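Local coordinates for protein beta-galactoside alpha-2,6-sialyltransferase (Photobacterium sp., PDB 2Z4T) that probably transfers sialic acid from a CMP-linked donor to the 6-position of galactose-terminated acceptors such as lactose, through a GT-B glycosyltransferase fold, at residues D207-I212 / Y280-L285; L117-D122 / Q182-Q187; Y148-R153 / H175-L180. All coordinates share one frame; numbering follows the deposited sequence.

Contact 1. Residues D207-I212 / Y280-L285; sequences DNLVPI and YNWQKL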
ATOM      1  N   ASP A 207       2.075  13.560  10.422  1.00 41.13           N
ATOM      2  CA  ASP A 207       0.731  13.503  11.030  1.00 41.47           C
ATOM      3  C   ASP A 207       0.126  12.105  11.160  1.00 41.29           C
ATOM      4  O   ASP A 207      -0.763  11.892  11.987  1.00 41.38           O
ATOM      5  CB  ASP A 207      -0.269  14.347  10.248  1.00 42.61           C
ATOM      6  CG  ASP A 207      -0.157  15.845  10.541  1.00 44.33           C
ATOM      7  OD1 ASP A 207       0.375  16.243  11.589  1.00 47.63           O
ATOM      8  OD2 ASP A 207      -0.615  16.639   9.698  1.00 48.66           O
ATOM      9  N   ASN A 208       0.576  11.155  10.344  1.00 40.23           N
ATOM     10  CA  ASN A 208       0.137   9.774  10.528  1.00 39.04           C
ATOM     11  C   ASN A 208       0.910   9.034  11.624  1.00 39.14           C
ATOM     12  O   ASN A 208       0.340   8.197  12.327  1.00 39.19           O
ATOM     13  CB  ASN A 208       0.213   8.992   9.221  1.00 37.89           C
ATOM     14  CG  ASN A 208      -0.843   9.425   8.225  1.00 38.03           C
ATOM     15  OD1 ASN A 208      -1.900   9.960   8.599  1.00 36.01           O
ATOM     16  ND2 ASN A 208      -0.571   9.192   6.936  1.00 36.79           N
ATOM     17  N   LEU A 209       2.203   9.325  11.770  1.00 38.95           N
ATOM     18  CA  LEU A 209       3.050   8.473  12.603  1.00 38.27           C
ATOM     19  C   LEU A 209       3.359   9.074  13.938  1.00 38.06           C
ATOM     20  O   LEU A 209       3.407   8.359  14.937  1.00 37.63           O
ATOM     21  CB  LEU A 209       4.311   8.043  11.879  1.00 38.18           C
ATOM     22  CG  LEU A 209       4.031   7.253  10.599  1.00 37.73           C
ATOM     23  CD1 LEU A 209       5.315   6.684  10.097  1.00 37.26           C
ATOM     24  CD2 LEU A 209       3.014   6.147  10.798  1.00 39.25           C
ATOM     25  N   VAL A 210       3.526  10.393  13.960  1.00 37.96           N
ATOM     26  CA  VAL A 210       3.854  11.067  15.200  1.00 37.96           C
ATOM     27  C   VAL A 210       2.905  10.706  16.341  1.00 38.51           C
ATOM     28  O   VAL A 210       3.382  10.334  17.407  1.00 39.34           O
ATOM     29  CB  VAL A 210       4.020  12.609  15.057  1.00 38.20           C
ATOM     30  CG1 VAL A 210       4.043  13.278  16.447  1.00 35.89           C
ATOM     31  CG2 VAL A 210       5.291  12.940  14.269  1.00 36.60           C
ATOM     32  N   PRO A 211       1.569  10.796  16.136  1.00 39.01           N
ATOM     33  CA  PRO A 211       0.716  10.508  17.308  1.00 38.71           C
ATOM     34  C   PRO A 211       0.888   9.085  17.809  1.00 38.73           C
ATOM     35  O   PRO A 211       0.690   8.832  18.989  1.00 39.87           O
ATOM     36  CB  PRO A 211      -0.712  10.726  16.796  1.00 37.92           C
ATOM     37  CG  PRO A 211      -0.555  11.544  15.578  1.00 38.92           C
ATOM     38  CD  PRO A 211       0.757  11.142  14.953  1.00 39.02           C
ATOM     39  N   ILE A 212       1.271   8.170  16.932  1.00 39.18           N
ATOM     40  CA  ILE A 212       1.505   6.794  17.334  1.00 39.66           C
ATOM     41  C   ILE A 212       2.841   6.694  18.076  1.00 40.85           C
ATOM     42  O   ILE A 212       2.919   6.100  19.154  1.00 40.91           O
ATOM     43  CB  ILE A 212       1.539   5.841  16.136  1.00 39.34           C
ATOM     44  CG1 ILE A 212       0.192   5.854  15.399  1.00 38.25           C
ATOM     45  CG2 ILE A 212       1.932   4.410  16.602  1.00 38.61           C
ATOM     46  CD1 ILE A 212       0.259   5.281  13.966  1.00 36.38           C
ATOM     47  N   TYR A 280      11.889  13.378   5.923  1.00 39.18           N
ATOM     48  CA  TYR A 280      13.073  12.620   5.537  1.00 39.09           C
ATOM     49  C   TYR A 280      14.059  12.378   6.680  1.00 39.44           C
ATOM     50  O   TYR A 280      15.261  12.356   6.472  1.00 39.33           O
ATOM     51  CB  TYR A 280      13.740  13.225   4.290  1.00 38.69           C
ATOM     52  CG  TYR A 280      12.800  13.192   3.099  1.00 38.18           C
ATOM     53  CD1 TYR A 280      12.416  11.979   2.539  1.00 37.69           C
ATOM     54  CD2 TYR A 280      12.252  14.379   2.569  1.00 37.87           C
ATOM     55  CE1 TYR A 280      11.529  11.921   1.455  1.00 37.50           C
ATOM     56  CE2 TYR A 280      11.379  14.344   1.496  1.00 37.38           C
ATOM     57  CZ  TYR A 280      11.014  13.101   0.944  1.00 38.77           C
ATOM     58  OH  TYR A 280      10.128  13.031  -0.103  1.00 38.10           O
ATOM     59  N   ASN A 281      13.533  12.174   7.887  1.00 39.75           N
ATOM     60  CA  ASN A 281      14.360  11.831   9.041  1.00 39.80           C
ATOM     61  C   ASN A 281      13.970  10.534   9.735  1.00 39.98           C
ATOM     62  O   ASN A 281      14.635  10.144  10.708  1.00 40.13           O
ATOM     63  CB  ASN A 281      14.394  12.971  10.060  1.00 40.00           C
ATOM     64  CG  ASN A 281      15.463  13.975   9.758  1.00 40.69           C
ATOM     65  OD1 ASN A 281      15.188  15.072   9.279  1.00 43.68           O
ATOM     66  ND2 ASN A 281      16.699  13.605  10.015  1.00 41.03           N
ATOM     67  N   TRP A 282      12.929   9.848   9.242  1.00 40.02           N
ATOM     68  CA  TRP A 282      12.510   8.582   9.872  1.00 40.72           C
ATOM     69  C   TRP A 282      13.684   7.621  10.077  1.00 40.87           C
ATOM     70  O   TRP A 282      13.828   7.028  11.147  1.00 40.97           O
ATOM     71  CB  TRP A 282      11.341   7.896   9.129  1.00 40.84           C
ATOM     72  CG  TRP A 282      10.067   8.714   9.153  1.00 41.15           C
ATOM     73  CD1 TRP A 282       9.396   9.232   8.073  1.00 40.32           C
ATOM     74  CD2 TRP A 282       9.337   9.140  10.315  1.00 40.27           C
ATOM     75  NE1 TRP A 282       8.300   9.944   8.494  1.00 39.62           N
ATOM     76  CE2 TRP A 282       8.236   9.897   9.863  1.00 40.53           C
ATOM     77  CE3 TRP A 282       9.494   8.934  11.688  1.00 39.77           C
ATOM     78  CZ2 TRP A 282       7.302  10.460  10.743  1.00 41.61           C
ATOM     79  CZ3 TRP A 282       8.571   9.505  12.562  1.00 40.94           C
ATOM     80  CH2 TRP A 282       7.489  10.252  12.087  1.00 40.78           C
ATOM     81  N   GLN A 283      14.533   7.524   9.061  1.00 40.91           N
ATOM     82  CA  GLN A 283      15.669   6.600   9.051  1.00 41.56           C
ATOM     83  C   GLN A 283      16.755   6.955  10.059  1.00 41.90           C
ATOM     84  O   GLN A 283      17.586   6.105  10.404  1.00 42.52           O
ATOM     85  CB  GLN A 283      16.285   6.525   7.639  1.00 41.58           C
ATOM     86  CG  GLN A 283      17.231   7.684   7.268  1.00 40.63           C
ATOM     87  CD  GLN A 283      16.517   8.993   6.960  1.00 40.75           C
ATOM     88  OE1 GLN A 283      15.314   9.138   7.185  1.00 39.66           O
ATOM     89  NE2 GLN A 283      17.268   9.960   6.441  1.00 41.31           N
ATOM     90  N   LYS A 284      16.769   8.205  10.515  1.00 41.73           N
ATOM     91  CA  LYS A 284      17.737   8.626  11.526  1.00 41.50           C
ATOM     92  C   LYS A 284      17.308   8.229  12.933  1.00 41.62           C
ATOM     93  O   LYS A 284      18.115   8.279  13.850  1.00 41.66           O
ATOM     94  CB  LYS A 284      17.946  10.140  11.475  1.00 41.36           C
ATOM     95  CG  LYS A 284      18.571  10.652  10.195  1.00 41.90           C
ATOM     96  CD  LYS A 284      19.997  10.165  10.028  1.00 40.92           C
ATOM     97  CE  LYS A 284      20.353  10.091   8.570  1.00 43.36           C
ATOM     98  NZ  LYS A 284      21.815  10.101   8.355  1.00 44.12           N
ATOM     99  N   LEU A 285      16.040   7.840  13.102  1.00 42.08           N
ATOM    100  CA  LEU A 285      15.492   7.559  14.433  1.00 41.83           C
ATOM    101  C   LEU A 285      14.977   6.148  14.581  1.00 42.17           C
ATOM    102  O   LEU A 285      14.736   5.698  15.702  1.00 42.81           O
ATOM    103  CB  LEU A 285      14.372   8.541  14.789  1.00 41.82           C
ATOM    104  CG  LEU A 285      14.711  10.036  14.912  1.00 41.54           C
ATOM    105  CD1 LEU A 285      13.459  10.878  14.848  1.00 41.49           C
ATOM    106  CD2 LEU A 285      15.394  10.286  16.209  1.00 41.07           C
TER

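Contact 2. Residues L117-D122 / Q182-Q187; sequences LEVYVD and QEIVKQ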
ATOM      1  N   LEU A 117       2.496  -6.392  15.527  1.00 44.07           N
ATOM      2  CA  LEU A 117       1.512  -5.492  14.984  1.00 44.18           C
ATOM      3  C   LEU A 117       2.101  -4.851  13.723  1.00 43.97           C
ATOM      4  O   LEU A 117       3.333  -4.584  13.624  1.00 43.61           O
ATOM      5  CB  LEU A 117       1.151  -4.450  16.037  1.00 44.09           C
ATOM      6  CG  LEU A 117      -0.062  -3.553  15.810  1.00 45.62           C
ATOM      7  CD1 LEU A 117      -1.323  -4.383  15.667  1.00 47.39           C
ATOM      8  CD2 LEU A 117      -0.207  -2.551  16.946  1.00 45.27           C
ATOM      9  N   GLU A 118       1.220  -4.675  12.738  1.00 43.41           N
ATOM     10  CA  GLU A 118       1.539  -3.969  11.510  1.00 42.25           C
ATOM     11  C   GLU A 118       0.459  -2.933  11.307  1.00 41.62           C
ATOM     12  O   GLU A 118      -0.719  -3.286  11.263  1.00 41.11           O
ATOM     13  CB  GLU A 118       1.533  -4.921  10.335  1.00 42.35           C
ATOM     14  CG  GLU A 118       2.712  -5.857  10.282  1.00 42.80           C
ATOM     15  CD  GLU A 118       2.553  -6.889   9.177  1.00 42.66           C
ATOM     16  OE1 GLU A 118       3.500  -7.672   8.961  1.00 41.69           O
ATOM     17  OE2 GLU A 118       1.470  -6.916   8.541  1.00 41.78           O
ATOM     18  N   VAL A 119       0.870  -1.663  11.215  1.00 40.84           N
ATOM     19  CA  VAL A 119      -0.050  -0.540  11.044  1.00 40.17           C
ATOM     20  C   VAL A 119       0.183   0.130   9.676  1.00 40.22           C
ATOM     21  O   VAL A 119       1.325   0.420   9.303  1.00 40.32           O
ATOM     22  CB  VAL A 119       0.118   0.473  12.186  1.00 40.40           C
ATOM     23  CG1 VAL A 119      -0.881   1.608  12.057  1.00 40.40           C
ATOM     24  CG2 VAL A 119      -0.030  -0.203  13.562  1.00 39.55           C
ATOM     25  N   TYR A 120      -0.894   0.365   8.928  1.00 39.35           N
ATOM     26  CA  TYR A 120      -0.802   0.948   7.593  1.00 38.92           C
ATOM     27  C   TYR A 120      -1.783   2.099   7.430  1.00 39.01           C
ATOM     28  O   TYR A 120      -2.996   1.908   7.592  1.00 39.08           O
ATOM     29  CB  TYR A 120      -1.144  -0.091   6.526  1.00 39.18           C
ATOM     30  CG  TYR A 120      -0.416  -1.426   6.601  1.00 38.23           C
ATOM     31  CD1 TYR A 120       0.678  -1.678   5.780  1.00 37.34           C
ATOM     32  CD2 TYR A 120      -0.860  -2.445   7.453  1.00 37.50           C
ATOM     33  CE1 TYR A 120       1.349  -2.895   5.810  1.00 38.51           C
ATOM     34  CE2 TYR A 120      -0.205  -3.678   7.495  1.00 39.30           C
ATOM     35  CZ  TYR A 120       0.904  -3.892   6.658  1.00 39.60           C
ATOM     36  OH  TYR A 120       1.569  -5.087   6.662  1.00 38.89           O
ATOM     37  N   VAL A 121      -1.271   3.288   7.101  1.00 38.46           N
ATOM     38  CA  VAL A 121      -2.109   4.472   7.033  1.00 37.80           C
ATOM     39  C   VAL A 121      -1.887   5.232   5.727  1.00 38.90           C
ATOM     40  O   VAL A 121      -0.742   5.596   5.366  1.00 39.06           O
ATOM     41  CB  VAL A 121      -1.862   5.426   8.236  1.00 37.67           C
ATOM     42  CG1 VAL A 121      -2.893   6.564   8.266  1.00 35.91           C
ATOM     43  CG2 VAL A 121      -1.883   4.662   9.578  1.00 36.91           C
ATOM     44  N   ASP A 122      -2.993   5.499   5.035  1.00 38.53           N
ATOM     45  CA  ASP A 122      -2.969   6.310   3.842  1.00 38.50           C
ATOM     46  C   ASP A 122      -4.378   6.700   3.399  1.00 38.53           C
ATOM     47  O   ASP A 122      -5.329   5.926   3.532  1.00 38.50           O
ATOM     48  CB  ASP A 122      -2.244   5.571   2.702  1.00 38.59           C
ATOM     49  CG  ASP A 122      -2.275   6.352   1.399  1.00 38.70           C
ATOM     50  OD1 ASP A 122      -1.947   7.561   1.415  1.00 40.83           O
ATOM     51  OD2 ASP A 122      -2.644   5.774   0.362  1.00 38.93           O
ATOM     52  N   GLN A 182      -5.329   4.739  20.216  1.00 42.88           N
ATOM     53  CA  GLN A 182      -5.816   4.057  21.424  0.50 43.17           C
ATOM     54  C   GLN A 182      -5.710   2.534  21.311  1.00 43.35           C
ATOM     55  O   GLN A 182      -5.299   1.846  22.246  1.00 43.07           O
ATOM     56  CB  GLN A 182      -7.267   4.459  21.702  0.50 43.08           C
ATOM     57  CG  GLN A 182      -7.426   5.893  22.188  0.50 43.38           C
ATOM     58  CD  GLN A 182      -8.805   6.480  21.918  0.50 44.29           C
ATOM     59  OE1 GLN A 182      -8.964   7.700  21.908  0.50 45.20           O
ATOM     60  NE2 GLN A 182      -9.801   5.622  21.692  0.50 43.56           N
ATOM     61  N   GLU A 183      -6.102   2.004  20.154  1.00 43.56           N
ATOM     62  CA  GLU A 183      -6.028   0.560  19.979  1.00 44.46           C
ATOM     63  C   GLU A 183      -4.580   0.060  20.026  1.00 44.35           C
ATOM     64  O   GLU A 183      -4.298  -0.986  20.625  1.00 45.05           O
ATOM     65  CB  GLU A 183      -6.743   0.099  18.713  1.00 44.83           C
ATOM     66  CG  GLU A 183      -6.923  -1.418  18.627  1.00 48.35           C
ATOM     67  CD  GLU A 183      -7.569  -2.019  19.906  1.00 52.42           C
ATOM     68  OE1 GLU A 183      -8.633  -1.499  20.344  1.00 51.58           O
ATOM     69  OE2 GLU A 183      -6.994  -3.001  20.462  1.00 52.67           O
ATOM     70  N   ILE A 184      -3.668   0.820  19.428  1.00 43.68           N
ATOM     71  CA  ILE A 184      -2.246   0.522  19.513  1.00 43.01           C
ATOM     72  C   ILE A 184      -1.737   0.601  20.981  1.00 43.37           C
ATOM     73  O   ILE A 184      -0.947  -0.244  21.438  1.00 42.86           O
ATOM     74  CB  ILE A 184      -1.451   1.460  18.575  1.00 42.91           C
ATOM     75  CG1 ILE A 184      -1.865   1.202  17.122  1.00 41.57           C
ATOM     76  CG2 ILE A 184       0.074   1.322  18.773  1.00 41.80           C
ATOM     77  CD1 ILE A 184      -1.446   2.271  16.160  1.00 39.96           C
ATOM     78  N   VAL A 185      -2.195   1.607  21.716  1.00 43.53           N
ATOM     79  CA  VAL A 185      -1.803   1.750  23.113  1.00 44.08           C
ATOM     80  C   VAL A 185      -2.252   0.541  23.928  1.00 45.03           C
ATOM     81  O   VAL A 185      -1.483   0.030  24.749  1.00 44.90           O
ATOM     82  CB  VAL A 185      -2.333   3.058  23.733  1.00 43.97           C
ATOM     83  CG1 VAL A 185      -2.233   3.023  25.273  1.00 42.47           C
ATOM     84  CG2 VAL A 185      -1.577   4.231  23.153  1.00 43.20           C
ATOM     85  N   LYS A 186      -3.477   0.077  23.675  1.00 45.91           N
ATOM     86  CA  LYS A 186      -3.997  -1.092  24.369  0.50 46.41           C
ATOM     87  C   LYS A 186      -3.127  -2.320  24.098  1.00 46.83           C
ATOM     88  O   LYS A 186      -2.852  -3.081  25.020  1.00 47.65           O
ATOM     89  CB  LYS A 186      -5.476  -1.323  24.037  0.50 46.40           C
ATOM     90  CG  LYS A 186      -6.370  -0.172  24.512  0.50 46.22           C
ATOM     91  CD  LYS A 186      -7.843  -0.381  24.194  0.50 46.54           C
ATOM     92  CE  LYS A 186      -8.623   0.910  24.416  0.50 46.76           C
ATOM     93  NZ  LYS A 186     -10.053   0.671  24.738  0.50 46.83           N
ATOM     94  N   GLN A 187      -2.665  -2.496  22.862  1.00 47.10           N
ATOM     95  CA  GLN A 187      -1.762  -3.616  22.573  1.00 48.72           C
ATOM     96  C   GLN A 187      -0.444  -3.510  23.359  1.00 48.81           C
ATOM     97  O   GLN A 187       0.065  -4.517  23.855  1.00 48.78           O
ATOM     98  CB  GLN A 187      -1.461  -3.777  21.070  1.00 49.03           C
ATOM     99  CG  GLN A 187      -2.672  -4.045  20.181  1.00 51.92           C
ATOM    100  CD  GLN A 187      -3.504  -5.247  20.648  1.00 55.56           C
ATOM    101  OE1 GLN A 187      -4.683  -5.105  20.998  1.00 57.31           O
ATOM    102  NE2 GLN A 187      -2.894  -6.425  20.652  1.00 54.53           N
TER

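Contact 3. Residues Y148-R153 / H175-L180; sequences YIAWGR and HTPADL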
ATOM      1  N   TYR A 148      -3.594  -3.400  11.308  1.00 40.06           N
ATOM      2  CA  TYR A 148      -4.468  -2.259  11.462  1.00 39.48           C
ATOM      3  C   TYR A 148      -4.277  -1.365  10.250  1.00 39.01           C
ATOM      4  O   TYR A 148      -3.144  -0.997   9.908  1.00 39.22           O
ATOM      5  CB  TYR A 148      -4.096  -1.458  12.708  1.00 39.79           C
ATOM      6  CG  TYR A 148      -4.295  -2.138  14.043  1.00 40.22           C
ATOM      7  CD1 TYR A 148      -4.992  -3.332  14.153  1.00 40.66           C
ATOM      8  CD2 TYR A 148      -3.814  -1.542  15.215  1.00 41.33           C
ATOM      9  CE1 TYR A 148      -5.172  -3.947  15.390  1.00 41.09           C
ATOM     10  CE2 TYR A 148      -3.996  -2.129  16.445  1.00 41.13           C
ATOM     11  CZ  TYR A 148      -4.682  -3.331  16.531  1.00 41.01           C
ATOM     12  OH  TYR A 148      -4.857  -3.925  17.749  1.00 41.38           O
ATOM     13  N   ILE A 149      -5.388  -1.007   9.617  1.00 37.84           N
ATOM     14  CA  ILE A 149      -5.377  -0.099   8.493  1.00 36.19           C
ATOM     15  C   ILE A 149      -6.220   1.130   8.782  1.00 36.15           C
ATOM     16  O   ILE A 149      -7.197   1.077   9.554  1.00 35.67           O
ATOM     17  CB  ILE A 149      -5.898  -0.780   7.204  1.00 36.27           C
ATOM     18  CG1 ILE A 149      -7.385  -1.145   7.315  1.00 35.45           C
ATOM     19  CG2 ILE A 149      -5.023  -1.971   6.841  1.00 35.69           C
ATOM     20  CD1 ILE A 149      -7.995  -1.777   6.043  1.00 35.57           C
ATOM     21  N   ALA A 150      -5.826   2.250   8.186  1.00 35.68           N
ATOM     22  CA  ALA A 150      -6.701   3.403   8.116  1.00 35.88           C
ATOM     23  C   ALA A 150      -6.534   3.894   6.701  1.00 36.41           C
ATOM     24  O   ALA A 150      -5.561   4.592   6.385  1.00 36.40           O
ATOM     25  CB  ALA A 150      -6.315   4.463   9.129  1.00 34.96           C
ATOM     26  N   TRP A 151      -7.465   3.471   5.845  1.00 37.14           N
ATOM     27  CA  TRP A 151      -7.387   3.682   4.390  1.00 37.60           C
ATOM     28  C   TRP A 151      -8.553   4.512   3.907  1.00 38.02           C
ATOM     29  O   TRP A 151      -9.665   4.414   4.430  1.00 38.04           O
ATOM     30  CB  TRP A 151      -7.431   2.351   3.630  1.00 37.41           C
ATOM     31  CG  TRP A 151      -6.131   1.559   3.567  1.00 38.25           C
ATOM     32  CD1 TRP A 151      -4.873   2.004   3.868  1.00 38.96           C
ATOM     33  CD2 TRP A 151      -5.978   0.190   3.146  1.00 37.84           C
ATOM     34  NE1 TRP A 151      -3.949   0.996   3.679  1.00 39.14           N
ATOM     35  CE2 TRP A 151      -4.601  -0.124   3.235  1.00 38.15           C
ATOM     36  CE3 TRP A 151      -6.874  -0.801   2.709  1.00 36.31           C
ATOM     37  CZ2 TRP A 151      -4.094  -1.386   2.894  1.00 38.86           C
ATOM     38  CZ3 TRP A 151      -6.373  -2.062   2.379  1.00 37.52           C
ATOM     39  CH2 TRP A 151      -4.996  -2.339   2.459  1.00 37.69           C
ATOM     40  N   GLY A 152      -8.318   5.310   2.884  1.00 38.75           N
ATOM     41  CA  GLY A 152      -9.404   6.070   2.285  1.00 39.57           C
ATOM     42  C   GLY A 152     -10.053   5.418   1.080  1.00 39.75           C
ATOM     43  O   GLY A 152     -11.251   5.530   0.898  1.00 39.43           O
ATOM     44  N   ARG A 153      -9.271   4.732   0.257  1.00 40.82           N
ATOM     45  CA  ARG A 153      -9.716   4.437  -1.113  1.00 41.94           C
ATOM     46  C   ARG A 153      -9.839   2.961  -1.445  1.00 42.27           C
ATOM     47  O   ARG A 153     -10.181   2.602  -2.568  1.00 42.57           O
ATOM     48  CB  ARG A 153      -8.808   5.145  -2.135  1.00 42.08           C
ATOM     49  CG  ARG A 153      -8.741   6.644  -1.914  1.00 44.59           C
ATOM     50  CD  ARG A 153      -8.884   7.426  -3.182  1.00 48.93           C
ATOM     51  NE  ARG A 153      -9.191   8.825  -2.879  1.00 51.05           N
ATOM     52  CZ  ARG A 153     -10.386   9.404  -3.030  1.00 52.72           C
ATOM     53  NH1 ARG A 153     -11.432   8.722  -3.507  1.00 52.06           N
ATOM     54  NH2 ARG A 153     -10.533  10.687  -2.707  1.00 52.50           N
ATOM     55  N   HIS A 175      -5.950  11.498   8.208  1.00 42.51           N
ATOM     56  CA  HIS A 175      -4.847  11.006   9.007  1.00 42.64           C
ATOM     57  C   HIS A 175      -5.276   9.992  10.084  1.00 42.26           C
ATOM     58  O   HIS A 175      -6.463   9.858  10.426  1.00 41.71           O
ATOM     59  CB  HIS A 175      -4.068  12.189   9.611  1.00 43.25           C
ATOM     60  CG  HIS A 175      -3.554  13.161   8.587  1.00 46.14           C
ATOM     61  ND1 HIS A 175      -3.781  14.519   8.663  1.00 48.74           N
ATOM     62  CD2 HIS A 175      -2.846  12.967   7.446  1.00 47.52           C
ATOM     63  CE1 HIS A 175      -3.237  15.121   7.619  1.00 47.77           C
ATOM     64  NE2 HIS A 175      -2.657  14.202   6.867  1.00 47.92           N
ATOM     65  N   THR A 176      -4.280   9.263  10.575  1.00 41.86           N
ATOM     66  CA  THR A 176      -4.379   8.420  11.762  1.00 41.74           C
ATOM     67  C   THR A 176      -5.405   8.972  12.747  1.00 42.17           C
ATOM     68  O   THR A 176      -5.262  10.092  13.236  1.00 42.49           O
ATOM     69  CB  THR A 176      -2.989   8.327  12.451  1.00 41.85           C
ATOM     70  OG1 THR A 176      -2.029   7.855  11.493  1.00 40.39           O
ATOM     71  CG2 THR A 176      -3.010   7.408  13.669  1.00 40.32           C
ATOM     72  N   PRO A 177      -6.467   8.200  13.009  1.00 42.20           N
ATOM     73  CA  PRO A 177      -7.464   8.611  13.973  1.00 42.01           C
ATOM     74  C   PRO A 177      -7.087   8.260  15.402  1.00 42.28           C
ATOM     75  O   PRO A 177      -6.336   7.312  15.632  1.00 42.27           O
ATOM     76  CB  PRO A 177      -8.698   7.825  13.542  1.00 42.20           C
ATOM     77  CG  PRO A 177      -8.147   6.565  12.905  1.00 42.09           C
ATOM     78  CD  PRO A 177      -6.796   6.914  12.355  1.00 42.05           C
ATOM     79  N   ALA A 178      -7.634   9.016  16.355  1.00 42.34           N
ATOM     80  CA  ALA A 178      -7.411   8.769  17.778  1.00 42.57           C
ATOM     81  C   ALA A 178      -7.711   7.324  18.144  1.00 42.95           C
ATOM     82  O   ALA A 178      -6.983   6.721  18.934  1.00 43.53           O
ATOM     83  CB  ALA A 178      -8.258   9.737  18.652  1.00 41.77           C
ATOM     84  N   ASP A 179      -8.778   6.761  17.585  1.00 43.29           N
ATOM     85  CA  ASP A 179      -9.149   5.404  17.974  1.00 44.19           C
ATOM     86  C   ASP A 179      -8.136   4.361  17.490  1.00 43.75           C
ATOM     87  O   ASP A 179      -7.985   3.325  18.109  1.00 44.75           O
ATOM     88  CB  ASP A 179     -10.628   5.047  17.657  1.00 44.31           C
ATOM     89  CG  ASP A 179     -10.934   4.975  16.151  1.00 47.60           C
ATOM     90  OD1 ASP A 179     -10.353   5.734  15.346  1.00 49.48           O
ATOM     91  OD2 ASP A 179     -11.787   4.147  15.767  1.00 51.52           O
ATOM     92  N   LEU A 180      -7.407   4.649  16.425  1.00 43.66           N
ATOM     93  CA  LEU A 180      -6.322   3.758  15.988  1.00 43.73           C
ATOM     94  C   LEU A 180      -5.181   3.819  16.996  1.00 43.14           C
ATOM     95  O   LEU A 180      -4.624   2.783  17.379  1.00 42.91           O
ATOM     96  CB  LEU A 180      -5.792   4.184  14.621  1.00 43.35           C
ATOM     97  CG  LEU A 180      -5.128   3.193  13.671  1.00 43.98           C
ATOM     98  CD1 LEU A 180      -4.305   3.937  12.616  1.00 44.05           C
ATOM     99  CD2 LEU A 180      -4.310   2.128  14.337  1.00 43.52           C
TER

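Contact 1. Residues D207-I212 / Y280-L285
Trp282 holds CG opposite its own carbonyl carbon (chi1 -64°), which extends the indole from the short helical turn 282-285 to Leu209 and Val210 on helix 205-216. Leu209 has the same kind of first torsion (chi1 -60°), and this brings its branch over one face of the indole, while its CB makes the nearest approach. The benzo end of the indole does the touching. Trp282 CH2 lies 3.9 Å from Leu209 CB, and CZ2 is almost as near. Leu209 CD1 sits 4.3 Å above the ring plane, displaced toward the rim. Val210 comes from a different direction: its CG2 lies at the ring edge, near the plane, 4.1 Å from Trp282 CH2, and the two side chains cross at about a right angle. The backbones stay well apart, the nearest CA atoms, those of Leu209 and Trp282, being 9.8 Å from each other, so the indole spans most of the gap. Around this pair, Ile227 of strand 222-230 touches both Leu209 and Trp282, and Leu260 of helix 249-265 also packs on the indole. The polar edge is served separately, by a hydrogen bond from Trp282 NE1 to Ser205 OG. Contact between the segments is therefore apolar and rests on shape, while the buried N-H is satisfied by Ser205 at the start of helix 205-216, a bond that should help fix how the ring is turned.

Contact 2. Residues L117-D122 / Q182-Q187
Ile184 meets Leu117 and Val119 where helix 178-190 runs over strand 103-122. The axes of the short segments 182-187 and 117-122 pass 11.0 Å apart at 168°, which is nearly antiparallel. From CB of Ile184 the chain divides: CG2 stands anti to the backbone N, whereas CG1 lies beside that N (chi1 -63°) and leads down to the strand. Ile184 CG1 is the first atom to make contact, 4.1 Å from Leu117 CD2, with the two side chains crossing at about a right angle. One bond further, Ile184 CD1 lies 3.9 Å from Val119 CG2 and 4.2 Å from Val119 CG1, in a tip-to-tip approach. Leu117 CD2 also reaches the aliphatic part of Gln187, with Gln187 CG at 4.3 Å, which carries the apolar seam one helical turn further. Ile212 and Leu216 of helix 205-216 flank Ile184. The strand's other face is polar by comparison: Tyr120 OH donates to Glu118 OE2 over 2.6 Å, from above the carboxylate plane, and the same oxygen forms a salt bridge with Arg147. Asp122, a magnesium ligand in a structure of this protein, is hydrogen-bonded to Thr128 and Asn201 at the strand's C-terminal end, where Rossmann-like domains commonly place their binding sites. A helix packed antiparallel on a locally parallel sheet is the alpha/beta layering of such a domain, as in the GT-B fold.

Contact 3. Residues Y148-R153 / H175-L180
Strand 146-151 draws close at two points to the loop and first turn leading into helix 178-190, with CA separations of 7.8 Å for Tyr148 and Leu180 and 6.6 Å for Ala150 and Thr176. Tyr148 and Ala150, two apart on the strand, both direct CB toward the 175-180 segment. Leu180 supplies the other half: CG anti to the backbone N (chi1 -154°) carries its fork to the strand, where the two methyls take separate partners. Leu180 CD2 lies 3.8 Å from Tyr148 CD2 and 3.9 Å from Tyr148 CB, meeting the aromatic side chain at a slant. Leu180 CD1 instead rests 4.1 Å from Ala150 CB. Ala150 CB also meets Pro177 CD, at 4.1 Å, and thus packs against both the N-cap residue and the first turn of the helix. Beyond the pair, Phe169 meets the Tyr148 ring edge-to-face, and Val121 of the adjacent strand touches both Ala150 and Leu180. Past the strand's end, Gly152 and Arg153 belong to a magnesium site, and Arg153 touches the bound glucose. Every contact between the segments joins carbon to carbon, which implies that close apolar packing, rather than polar bonding, seats the helix start on the strand leading to the ligand pocket.

All three contacts are buried and apolar across their segments, though contact 2 reaches toward the surface at Gln187. Contacts 2 and 3 pack a helix on the sheet: they share helix 178-190 and use neighbouring strands, with centres about 9 Å apart, and backbone pairing of Tyr148 with Glu118 and Tyr120 joins them. Contact 1, with its centre about 14 and 16 Å from those of contacts 2 and 3, instead joins helix 205-216 to the short turn around Trp282. It meets contact 2 through Ile212 and Ile184, and contact 3 through a probable hydrogen bond between Thr176 OG1 and Asn208 O. An indole fills contact 1, whereas branched aliphatic groups dominate contact 2 and a tyrosine, an alanine and a proline line contact 3.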